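Rhodopsin (Todarodes pacificus, PDB 2Z73) absorbs light through its retinal chromophore and, on 11-cis to all-trans isomerisation, activates G-protein signalling to phospholipase C in squid vision. Local coordinates at residues W11-I17 with K100-F105; V19-W23 with D189-R193; W162-W166 with C203-G208; R198-L202 with A284-P288. All coordinates share one frame; numbering follows the deposited sequence.

Contact 1 (W11-I17 with K100-F105); sequences WWYNPSI and KWIFGF
The irregular extracellular segment 11-17 and segment 100-105, a loop that runs into helix 104-138, draw together toward one end, their CA atoms 7.4 Å apart at Asn14 and Trp101 but 5.1 Å apart at Ser16 and Gly104. Asn14 is the hub. Its CG stands anti to the backbone N (chi1 -166°), which carries the amide across the gap, and ND2 donates to Trp101 O at 3.0 Å, in the carbonyl plane and on a lone pair. OD1 of the same amide turns back to take the backbone N-H groups of Ser16 and Ile17, an Asx turn that shapes the chain from Asn14 to Ile17. Cut back to alanine, this position would probably leave Trp101 O without its amide donor and the 14-17 turn without its acceptor. Beside it a water bridges Ser16 OG, Trp101 O and Gly104 N. The contact joins the extracellular N-terminal segment of the opsin to the first extracellular loop. Lys100, bent at its last two torsions, has NZ donate a hydrogen bond to Tyr13 O at 3.0 Å, from above the carbonyl plane. At the other end the long branch of Ile17 serves both rings, CD1 at Trp101 CD1 (3.6 Å) and CG1 at Phe105 CD2 (3.4 Å). Trp101 NE1 is held in turn by Gly104 O, and its indole meets Tyr111 edge-to-face.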
# COMPACT_ATOMS: atom_id res chain seq x y z
N TRP A 11 -31.31 -16.81 -4.74
CA TRP A 11 -30.53 -15.96 -5.64
C TRP A 11 -29.06 -15.93 -5.26
O TRP A 11 -28.23 -15.44 -6.02
CB TRP A 11 -31.03 -14.52 -5.59
CG TRP A 11 -30.84 -13.87 -4.24
CD1 TRP A 11 -31.73 -13.85 -3.20
CD2 TRP A 11 -29.65 -13.23 -3.75
NE1 TRP A 11 -31.16 -13.25 -2.10
CE2 TRP A 11 -29.89 -12.86 -2.41
CE3 TRP A 11 -28.40 -12.94 -4.32
CZ2 TRP A 11 -28.93 -12.22 -1.63
CZ3 TRP A 11 -27.44 -12.30 -3.54
CH2 TRP A 11 -27.72 -11.95 -2.20
N TRP A 12 -28.73 -16.45 -4.09
CA TRP A 12 -27.37 -16.43 -3.60
C TRP A 12 -26.65 -17.77 -3.67
O TRP A 12 -25.43 -17.82 -3.49
CB TRP A 12 -27.36 -15.94 -2.15
CG TRP A 12 -28.30 -16.75 -1.28
CD1 TRP A 12 -29.61 -16.46 -1.02
CD2 TRP A 12 -28.04 -18.03 -0.70
NE1 TRP A 12 -30.19 -17.50 -0.32
CE2 TRP A 12 -29.25 -18.47 -0.11
CE3 TRP A 12 -26.91 -18.85 -0.62
CZ2 TRP A 12 -29.36 -19.70 0.55
CZ3 TRP A 12 -27.02 -20.08 0.03
CH2 TRP A 12 -28.24 -20.49 0.61
N TYR A 13 -27.38 -18.85 -3.92
CA TYR A 13 -26.76 -20.17 -3.94
C TYR A 13 -25.57 -20.38 -4.84
O TYR A 13 -25.63 -20.17 -6.05
CB TYR A 13 -27.77 -21.26 -4.28
CG TYR A 13 -27.17 -22.65 -4.19
CD1 TYR A 13 -26.96 -23.42 -5.33
CD2 TYR A 13 -26.80 -23.18 -2.96
CE1 TYR A 13 -26.39 -24.69 -5.25
CE2 TYR A 13 -26.23 -24.44 -2.86
CZ TYR A 13 -26.03 -25.19 -4.01
OH TYR A 13 -25.47 -26.45 -3.94
N ASN A 14 -24.48 -20.82 -4.23
CA ASN A 14 -23.27 -21.10 -4.98
C ASN A 14 -22.95 -22.58 -4.83
O ASN A 14 -22.74 -23.09 -3.74
CB ASN A 14 -22.11 -20.26 -4.47
CG ASN A 14 -20.94 -20.27 -5.42
OD1 ASN A 14 -20.46 -21.33 -5.82
ND2 ASN A 14 -20.49 -19.08 -5.81
N PRO A 15 -22.90 -23.30 -5.95
CA PRO A 15 -22.59 -24.73 -5.91
C PRO A 15 -21.17 -25.07 -5.47
O PRO A 15 -20.89 -26.20 -5.11
CB PRO A 15 -22.87 -25.18 -7.34
CG PRO A 15 -22.49 -23.97 -8.14
CD PRO A 15 -23.14 -22.86 -7.34
N SER A 16 -20.28 -24.07 -5.49
CA SER A 16 -18.88 -24.28 -5.13
C SER A 16 -18.52 -23.84 -3.72
O SER A 16 -17.65 -24.44 -3.08
CB SER A 16 -17.96 -23.50 -6.09
OG SER A 16 -18.24 -23.78 -7.45
N ILE A 17 -19.18 -22.79 -3.25
CA ILE A 17 -18.89 -22.20 -1.95
C ILE A 17 -20.15 -22.08 -1.10
O ILE A 17 -21.20 -21.65 -1.59
CB ILE A 17 -18.27 -20.80 -2.18
CG1 ILE A 17 -17.05 -20.95 -3.10
CG2 ILE A 17 -17.91 -20.14 -0.84
CD1 ILE A 17 -16.55 -19.67 -3.71
N LYS A 100 -22.73 -13.64 -9.90
CA LYS A 100 -22.33 -14.87 -9.22
C LYS A 100 -20.85 -15.20 -9.38
O LYS A 100 -20.27 -14.93 -10.43
CB LYS A 100 -23.17 -16.03 -9.73
CG LYS A 100 -22.85 -17.36 -9.08
CD LYS A 100 -23.94 -18.39 -9.35
CE LYS A 100 -25.30 -17.91 -8.85
NZ LYS A 100 -25.25 -17.49 -7.42
N TRP A 101 -20.25 -15.79 -8.35
CA TRP A 101 -18.85 -16.21 -8.39
C TRP A 101 -18.78 -17.59 -9.02
O TRP A 101 -19.09 -18.59 -8.37
CB TRP A 101 -18.24 -16.25 -6.98
CG TRP A 101 -16.81 -16.78 -6.95
CD1 TRP A 101 -16.43 -18.09 -6.89
CD2 TRP A 101 -15.60 -16.02 -6.99
NE1 TRP A 101 -15.07 -18.19 -6.90
CE2 TRP A 101 -14.53 -16.94 -6.96
CE3 TRP A 101 -15.31 -14.64 -7.06
CZ2 TRP A 101 -13.18 -16.53 -6.99
CZ3 TRP A 101 -13.97 -14.23 -7.09
CH2 TRP A 101 -12.92 -15.18 -7.05
N ILE A 102 -18.37 -17.63 -10.28
CA ILE A 102 -18.29 -18.87 -11.05
C ILE A 102 -16.91 -19.51 -11.12
O ILE A 102 -16.70 -20.38 -11.95
CB ILE A 102 -18.70 -18.62 -12.50
CG1 ILE A 102 -17.74 -17.59 -13.13
CG2 ILE A 102 -20.14 -18.15 -12.57
CD1 ILE A 102 -17.79 -17.48 -14.64
N PHE A 103 -15.98 -19.11 -10.26
CA PHE A 103 -14.63 -19.66 -10.36
C PHE A 103 -14.23 -20.71 -9.35
O PHE A 103 -13.06 -21.09 -9.29
CB PHE A 103 -13.62 -18.51 -10.37
CG PHE A 103 -13.86 -17.51 -11.48
CD1 PHE A 103 -13.56 -17.84 -12.80
CD2 PHE A 103 -14.43 -16.28 -11.20
CE1 PHE A 103 -13.84 -16.94 -13.84
CE2 PHE A 103 -14.71 -15.37 -12.23
CZ PHE A 103 -14.42 -15.70 -13.54
N GLY A 104 -15.19 -21.20 -8.57
CA GLY A 104 -14.89 -22.23 -7.60
C GLY A 104 -14.26 -21.79 -6.30
O GLY A 104 -13.74 -20.70 -6.19
N PHE A 105 -14.30 -22.69 -5.31
CA PHE A 105 -13.74 -22.43 -3.99
C PHE A 105 -12.24 -22.18 -3.98
O PHE A 105 -11.77 -21.28 -3.30
CB PHE A 105 -14.09 -23.59 -3.05
CG PHE A 105 -14.18 -23.19 -1.60
CD1 PHE A 105 -14.11 -24.15 -0.60
CD2 PHE A 105 -14.34 -21.86 -1.24
CE1 PHE A 105 -14.19 -23.79 0.74
CE2 PHE A 105 -14.42 -21.49 0.10
CZ PHE A 105 -14.34 -22.46 1.08
O HOH W 1 -17.81 -21.10 -8.47

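Contact 2 (V19-W23 with D189-R193); sequences VHPHW and DYISR
Ile191 reaches with both branches into His20, His22 and Trp23, joining the short N-terminal helix 21-24 to the second extracellular loop between strand 186-188 and helix 195-224, on the extracellular side of this opsin. The tight part is largely buried. CD1 of Ile191 sits 3.6 Å from Trp23 CE2 and also meets His22 CD2 at the rim of the imidazole, while Tyr190 OH meets the indole edge at Trp23 CZ2, 3.1 Å away, the two side chains crossing at about a right angle. That phenol oxygen is hydrogen-bonded to Glu180, and His22 NE2 to Val292 O, so Tyr190 OH and His22 NE2 both have partners beyond the two segments. The looser side is at Ser192, whose OG stays 4.1 Å from His20 CD2 near the ring plane. Here Asp189 organises its own loop: OD1 receives the backbone N-H of Ile191 and of Ser192 from the same face of the carboxylate, an Asx turn, and OD2 takes Ser192 OG. The face of His20, though partly exposed, is tight again. His20 is the N-cap of the helix, with ND1 accepting His22 N in the ring plane at 2.8 Å. That bond fixes the turn of the imidazole, and CG2 of Ile191 lies over the ring as a CH-pi contact, 3.4 Å from the His20 centroid.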
# COMPACT_ATOMS: atom_id res chain seq x y z
N VAL A 19 -22.28 -20.20 1.16
CA VAL A 19 -22.50 -18.84 1.62
C VAL A 19 -22.99 -18.80 3.07
O VAL A 19 -23.94 -19.47 3.42
CB VAL A 19 -23.56 -18.15 0.77
CG1 VAL A 19 -23.98 -16.83 1.41
CG2 VAL A 19 -23.02 -17.94 -0.65
N HIS A 20 -22.34 -18.00 3.90
CA HIS A 20 -22.74 -17.89 5.30
C HIS A 20 -24.18 -17.42 5.36
O HIS A 20 -24.58 -16.53 4.61
CB HIS A 20 -21.87 -16.88 6.04
CG HIS A 20 -22.10 -16.87 7.52
ND1 HIS A 20 -23.26 -16.41 8.09
CD2 HIS A 20 -21.32 -17.31 8.54
CE1 HIS A 20 -23.19 -16.55 9.40
NE2 HIS A 20 -22.02 -17.09 9.70
N PRO A 21 -24.98 -18.02 6.26
CA PRO A 21 -26.39 -17.69 6.44
C PRO A 21 -26.65 -16.19 6.49
O PRO A 21 -27.66 -15.71 5.98
CB PRO A 21 -26.72 -18.38 7.76
CG PRO A 21 -25.86 -19.59 7.71
CD PRO A 21 -24.55 -19.03 7.23
N HIS A 22 -25.73 -15.46 7.11
CA HIS A 22 -25.88 -14.03 7.23
C HIS A 22 -26.11 -13.30 5.91
O HIS A 22 -26.94 -12.40 5.84
CB HIS A 22 -24.67 -13.40 7.91
CG HIS A 22 -24.69 -11.91 7.86
ND1 HIS A 22 -25.77 -11.17 8.30
CD2 HIS A 22 -23.80 -11.02 7.37
CE1 HIS A 22 -25.53 -9.89 8.09
NE2 HIS A 22 -24.35 -9.77 7.53
N TRP A 23 -25.38 -13.68 4.87
CA TRP A 23 -25.54 -13.02 3.58
C TRP A 23 -26.76 -13.53 2.83
O TRP A 23 -27.21 -12.94 1.86
CB TRP A 23 -24.29 -13.22 2.71
CG TRP A 23 -23.00 -12.74 3.33
CD1 TRP A 23 -21.93 -13.51 3.70
CD2 TRP A 23 -22.65 -11.39 3.67
NE1 TRP A 23 -20.95 -12.72 4.24
CE2 TRP A 23 -21.36 -11.42 4.23
CE3 TRP A 23 -23.31 -10.16 3.55
CZ2 TRP A 23 -20.71 -10.27 4.67
CZ3 TRP A 23 -22.66 -9.01 3.99
CH2 TRP A 23 -21.37 -9.07 4.55
N ASP A 189 -13.16 -14.71 6.77
CA ASP A 189 -14.43 -14.82 7.49
C ASP A 189 -14.42 -13.99 8.78
O ASP A 189 -13.76 -14.35 9.76
CB ASP A 189 -14.70 -16.29 7.80
CG ASP A 189 -16.10 -16.52 8.32
OD1 ASP A 189 -16.88 -15.55 8.42
OD2 ASP A 189 -16.42 -17.69 8.62
N TYR A 190 -15.14 -12.87 8.76
CA TYR A 190 -15.22 -11.98 9.92
C TYR A 190 -16.57 -12.12 10.60
O TYR A 190 -16.90 -11.38 11.52
CB TYR A 190 -15.00 -10.52 9.50
CG TYR A 190 -15.78 -10.10 8.27
CD1 TYR A 190 -15.13 -9.76 7.08
CD2 TYR A 190 -17.17 -10.05 8.29
CE1 TYR A 190 -15.85 -9.38 5.95
CE2 TYR A 190 -17.90 -9.68 7.16
CZ TYR A 190 -17.23 -9.35 5.99
OH TYR A 190 -17.94 -9.00 4.86
N ILE A 191 -17.35 -13.09 10.14
CA ILE A 191 -18.67 -13.34 10.71
C ILE A 191 -18.62 -14.45 11.78
O ILE A 191 -19.00 -14.23 12.93
CB ILE A 191 -19.65 -13.72 9.60
CG1 ILE A 191 -19.81 -12.54 8.64
CG2 ILE A 191 -20.97 -14.12 10.20
CD1 ILE A 191 -20.67 -12.86 7.42
N SER A 192 -18.14 -15.63 11.40
CA SER A 192 -18.02 -16.75 12.33
C SER A 192 -17.28 -16.29 13.58
O SER A 192 -16.25 -15.64 13.49
CB SER A 192 -17.26 -17.90 11.68
OG SER A 192 -18.03 -18.49 10.65
N ARG A 193 -17.80 -16.65 14.75
CA ARG A 193 -17.20 -16.23 16.01
C ARG A 193 -16.56 -17.31 16.88
O ARG A 193 -16.42 -17.13 18.09
CB ARG A 193 -18.23 -15.47 16.83
CG ARG A 193 -18.82 -14.31 16.09
CD ARG A 193 -19.61 -13.43 17.00
NE ARG A 193 -20.10 -12.23 16.33
CZ ARG A 193 -20.77 -11.27 16.94
NH1 ARG A 193 -21.19 -10.21 16.26
NH2 ARG A 193 -21.03 -11.36 18.24

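Contact 3 (W162-W166 with C203-G208); sequences WSVLW and CMFILG. With RET (retinal), chain D.
The indole of Trp166 is sandwiched, with Leu207 CB over one face and Leu165 CG over the other, while Trp162 CD1 lies in plane at its edge. The Leu207 methylene makes a CH-pi contact, 3.5 Å from the centroid of the five-membered ring of Trp166 and 16° off the normal; further along the same side chain, CG comes to 3.5 Å from Trp166 CZ2. The Trp162 ring works differently. Trp166 NE1 stands over the centre of one of its faces, and its edge is turned to the opposite helix, with CZ2 3.0 Å from Leu207 O. Trp166 CG is anti to the carbonyl carbon (chi1 -59°), a setting that lays the indole against helix 195-224. The two helices are transmembrane helices 4 and 5 of the seven-helix receptor fold, running nearly antiparallel at 164° with short-segment axes 10.4 Å apart. Cys203 adds a sulfur-aromatic contact, oblique to the six-membered ring of Trp166, with SG 5.4 Å from the centroid. At Gly208 the helix passes close to the Trp166 ring, with a wider pi-type turn over 204-208. Met204, on the side of helix 5 that faces retinal, spans the two environments: CG lies 3.6 Å from Trp166 O, and SD is 3.8 Å from C19 of the chromophore. Phe205, the next residue, holds C16 of the retinal over the centre of its ring face.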
# COMPACT_ATOMS: atom_id res chain seq x y z
N TRP A 162 6.63 -12.21 6.64
CA TRP A 162 5.61 -11.63 7.50
C TRP A 162 4.24 -11.68 6.81
O TRP A 162 3.30 -12.30 7.31
CB TRP A 162 5.99 -10.19 7.82
CG TRP A 162 5.08 -9.50 8.79
CD1 TRP A 162 4.02 -8.70 8.48
CD2 TRP A 162 5.17 -9.54 10.21
NE1 TRP A 162 3.44 -8.23 9.64
CE2 TRP A 162 4.12 -8.74 10.72
CE3 TRP A 162 6.02 -10.18 11.12
CZ2 TRP A 162 3.91 -8.55 12.09
CZ3 TRP A 162 5.81 -10.00 12.48
CH2 TRP A 162 4.76 -9.19 12.95
N SER A 163 4.14 -11.05 5.64
CA SER A 163 2.89 -11.00 4.87
C SER A 163 2.25 -12.36 4.63
O SER A 163 1.05 -12.53 4.82
CB SER A 163 3.14 -10.33 3.53
OG SER A 163 3.63 -9.02 3.71
N VAL A 164 3.04 -13.33 4.20
CA VAL A 164 2.48 -14.64 3.95
C VAL A 164 2.00 -15.24 5.27
O VAL A 164 0.89 -15.78 5.34
CB VAL A 164 3.52 -15.58 3.33
CG1 VAL A 164 2.88 -16.92 2.98
CG2 VAL A 164 4.11 -14.93 2.09
N LEU A 165 2.83 -15.12 6.30
CA LEU A 165 2.51 -15.65 7.62
C LEU A 165 1.15 -15.27 8.19
O LEU A 165 0.40 -16.13 8.67
CB LEU A 165 3.59 -15.24 8.62
CG LEU A 165 3.28 -15.57 10.09
CD1 LEU A 165 3.06 -17.07 10.26
CD2 LEU A 165 4.43 -15.08 10.94
N TRP A 166 0.82 -13.99 8.16
CA TRP A 166 -0.44 -13.55 8.72
C TRP A 166 -1.64 -13.65 7.79
O TRP A 166 -2.76 -13.33 8.19
CB TRP A 166 -0.29 -12.12 9.25
CG TRP A 166 0.76 -12.04 10.30
CD1 TRP A 166 1.85 -11.22 10.30
CD2 TRP A 166 0.88 -12.87 11.45
NE1 TRP A 166 2.64 -11.49 11.39
CE2 TRP A 166 2.07 -12.50 12.11
CE3 TRP A 166 0.09 -13.90 12.00
CZ2 TRP A 166 2.50 -13.13 13.30
CZ3 TRP A 166 0.52 -14.52 13.18
CH2 TRP A 166 1.71 -14.13 13.81
N CYS A 203 -5.27 -11.84 15.19
CA CYS A 203 -3.90 -11.89 14.72
C CYS A 203 -3.71 -11.01 13.49
O CYS A 203 -2.70 -10.30 13.37
CB CYS A 203 -3.51 -13.33 14.37
SG CYS A 203 -2.99 -14.31 15.77
N MET A 204 -4.68 -11.06 12.58
CA MET A 204 -4.61 -10.26 11.37
C MET A 204 -4.55 -8.79 11.72
O MET A 204 -3.64 -8.08 11.30
CB MET A 204 -5.83 -10.53 10.47
CG MET A 204 -5.67 -11.73 9.55
SD MET A 204 -7.05 -11.93 8.44
CE MET A 204 -6.51 -13.33 7.49
N PHE A 205 -5.53 -8.34 12.50
CA PHE A 205 -5.61 -6.95 12.92
C PHE A 205 -4.41 -6.47 13.72
O PHE A 205 -3.86 -5.41 13.46
CB PHE A 205 -6.88 -6.75 13.74
CG PHE A 205 -8.09 -6.45 12.91
CD1 PHE A 205 -8.42 -5.15 12.59
CD2 PHE A 205 -8.89 -7.47 12.44
CE1 PHE A 205 -9.52 -4.86 11.80
CE2 PHE A 205 -9.99 -7.20 11.66
CZ PHE A 205 -10.31 -5.88 11.34
N ILE A 206 -3.99 -7.26 14.70
CA ILE A 206 -2.87 -6.86 15.54
C ILE A 206 -1.51 -7.07 14.88
O ILE A 206 -0.71 -6.14 14.79
CB ILE A 206 -2.95 -7.60 16.90
CG1 ILE A 206 -4.28 -7.25 17.57
CG2 ILE A 206 -1.81 -7.17 17.80
CD1 ILE A 206 -4.68 -8.17 18.69
N LEU A 207 -1.24 -8.29 14.40
CA LEU A 207 0.05 -8.56 13.76
C LEU A 207 0.16 -7.99 12.35
O LEU A 207 1.16 -7.36 12.00
CB LEU A 207 0.33 -10.06 13.73
CG LEU A 207 0.64 -10.75 15.06
CD1 LEU A 207 1.73 -9.97 15.79
CD2 LEU A 207 -0.61 -10.83 15.91
N GLY A 208 -0.86 -8.20 11.54
CA GLY A 208 -0.83 -7.71 10.18
C GLY A 208 -1.02 -6.22 10.02
O GLY A 208 -0.34 -5.59 9.21
C1 RET D . -7.48 -5.80 8.02
C2 RET D . -7.27 -4.35 8.54
C3 RET D . -6.81 -3.33 7.51
C4 RET D . -5.58 -3.81 6.71
C5 RET D . -5.73 -5.24 6.20
C6 RET D . -6.58 -6.16 6.77
C7 RET D . -6.73 -7.58 6.24
C8 RET D . -7.36 -7.91 5.03
C9 RET D . -7.53 -9.20 4.33
C10 RET D . -8.18 -9.08 3.17
C11 RET D . -8.51 -10.06 2.15
C12 RET D . -9.19 -9.86 0.98
C13 RET D . -9.94 -8.70 0.37
C14 RET D . -10.45 -8.80 -0.90
C15 RET D . -11.20 -7.73 -1.56
C16 RET D . -7.22 -6.78 9.16
C17 RET D . -9.00 -5.91 7.70
C18 RET D . -4.82 -5.46 5.01
C19 RET D . -6.95 -10.48 4.91
C20 RET D . -10.09 -7.43 1.24

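Contact 4 (R198-L202 with A284-P288); sequences RSNIL and AQFGP
At the extracellular ends of transmembrane helices 5 and 6, Arg198 reaches across to clasp Gln285 and Phe286. Its guanidinium, brought round by a bend at chi3 (-77°), grips Gln285 side-on with two nitrogens: NE donates to the side-chain OE1 at 3.1 Å, and NH2 to the backbone O of Gln285 at 2.8 Å, nearly along the C=O axis. The first bond meets OE1 from above its carbonyl plane, the amide standing almost perpendicular to the guanidinium, 89° between planes. Phe286 CE2 lies over one guanidinium face, 3.3 Å from Arg198 CZ, guanidinium and ring planes 44° apart. Below the polar clasp the packing is apolar: Ile201 CD1 touches Gln285 CD at 3.6 Å, and Leu202 CD2 meets the edge of the Phe286 ring. With a methionine in place of Arg198, Gln285 OE1 and the Gln285 carbonyl would probably both lose their charged donor, and Phe286 CE2 the guanidinium face it lies over. Gln285 NE2 is meanwhile tied to Ser192 O and Tyr190 O. The charge of Arg198, set on a carbonyl in the last part of helix 246-286, probably interacts favourably with the negative end of the helix dipole.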
# COMPACT_ATOMS: atom_id res chain seq x y z
N ARG A 198 -11.82 -16.30 15.46
CA ARG A 198 -11.58 -15.05 16.19
C ARG A 198 -10.12 -14.79 16.48
O ARG A 198 -9.68 -13.64 16.46
CB ARG A 198 -12.39 -15.04 17.49
CG ARG A 198 -12.22 -13.78 18.32
CD ARG A 198 -13.29 -13.67 19.39
NE ARG A 198 -14.57 -13.23 18.83
CZ ARG A 198 -15.68 -13.07 19.55
NH1 ARG A 198 -15.66 -13.31 20.85
NH2 ARG A 198 -16.79 -12.65 18.97
N SER A 199 -9.35 -15.84 16.77
CA SER A 199 -7.93 -15.67 17.05
C SER A 199 -7.19 -15.24 15.79
O SER A 199 -6.31 -14.38 15.83
CB SER A 199 -7.32 -16.98 17.59
OG SER A 199 -7.60 -18.08 16.75
N ASN A 200 -7.57 -15.83 14.66
CA ASN A 200 -6.94 -15.48 13.40
C ASN A 200 -7.27 -14.03 13.05
O ASN A 200 -6.43 -13.30 12.54
CB ASN A 200 -7.41 -16.41 12.29
CG ASN A 200 -6.67 -16.17 10.99
OD1 ASN A 200 -7.25 -15.71 10.00
ND2 ASN A 200 -5.38 -16.48 10.98
N ILE A 201 -8.50 -13.61 13.33
CA ILE A 201 -8.87 -12.22 13.06
C ILE A 201 -8.03 -11.31 13.94
O ILE A 201 -7.40 -10.37 13.47
CB ILE A 201 -10.36 -11.93 13.37
CG1 ILE A 201 -11.25 -12.64 12.36
CG2 ILE A 201 -10.60 -10.44 13.38
CD1 ILE A 201 -12.71 -12.41 12.57
N LEU A 202 -8.01 -11.61 15.24
CA LEU A 202 -7.23 -10.80 16.17
C LEU A 202 -5.77 -10.73 15.74
O LEU A 202 -5.10 -9.71 15.90
CB LEU A 202 -7.34 -11.37 17.59
CG LEU A 202 -8.77 -11.32 18.15
CD1 LEU A 202 -8.81 -12.03 19.48
CD2 LEU A 202 -9.22 -9.87 18.29
N ALA A 284 -18.95 -6.91 12.66
CA ALA A 284 -19.51 -8.21 12.33
C ALA A 284 -18.99 -9.31 13.24
O ALA A 284 -19.66 -10.31 13.48
CB ALA A 284 -19.20 -8.55 10.87
N GLN A 285 -17.78 -9.13 13.77
CA GLN A 285 -17.19 -10.14 14.63
C GLN A 285 -17.37 -9.85 16.12
O GLN A 285 -17.25 -10.76 16.95
CB GLN A 285 -15.69 -10.25 14.32
CG GLN A 285 -14.90 -11.18 15.24
CD GLN A 285 -15.25 -12.64 15.06
OE1 GLN A 285 -14.72 -13.50 15.75
NE2 GLN A 285 -16.15 -12.92 14.13
N PHE A 286 -17.67 -8.60 16.46
CA PHE A 286 -17.84 -8.22 17.86
C PHE A 286 -19.07 -7.40 18.18
O PHE A 286 -19.47 -7.31 19.34
CB PHE A 286 -16.61 -7.45 18.33
CG PHE A 286 -15.36 -8.27 18.37
CD1 PHE A 286 -14.22 -7.84 17.70
CD2 PHE A 286 -15.29 -9.43 19.13
CE1 PHE A 286 -13.04 -8.55 17.77
CE2 PHE A 286 -14.11 -10.16 19.21
CZ PHE A 286 -12.98 -9.71 18.53
N GLY A 287 -19.68 -6.79 17.16
CA GLY A 287 -20.85 -5.97 17.41
C GLY A 287 -22.14 -6.41 16.73
O GLY A 287 -22.35 -7.60 16.51
N PRO A 288 -23.02 -5.46 16.41
CA PRO A 288 -24.31 -5.72 15.75
C PRO A 288 -24.17 -6.24 14.32
O PRO A 288 -24.08 -5.46 13.37
CB PRO A 288 -24.99 -4.35 15.78
CG PRO A 288 -24.38 -3.68 16.96
CD PRO A 288 -22.94 -4.05 16.83

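Overall arrangement
Contacts 1, 2 and 4 lie on the extracellular side, whereas contact 3 joins transmembrane helices 4 and 5 and is nearest the middle of the fold, its centre about 15 Å from the centre of the chain. Contact 2 is nevertheless the buried one; contacts 1, 3 and 4 are partly buried. Contacts 1 and 2 touch where Trp12 packs on Val19. Contacts 2 and 4 are joined more firmly, by probable hydrogen bonds from Gln285 NE2 to Ser192 O and Arg193 NH1 to Gly287 O. Contacts 3 and 4 share helix 195-224. Chemistry follows place: contact 1 mixes amide, lysine and water-mediated bonds, contact 2 is mainly ring and isoleucine packing, contact 4 turns on a guanidinium clasp, and contact 3 rests on indoles beside retinal.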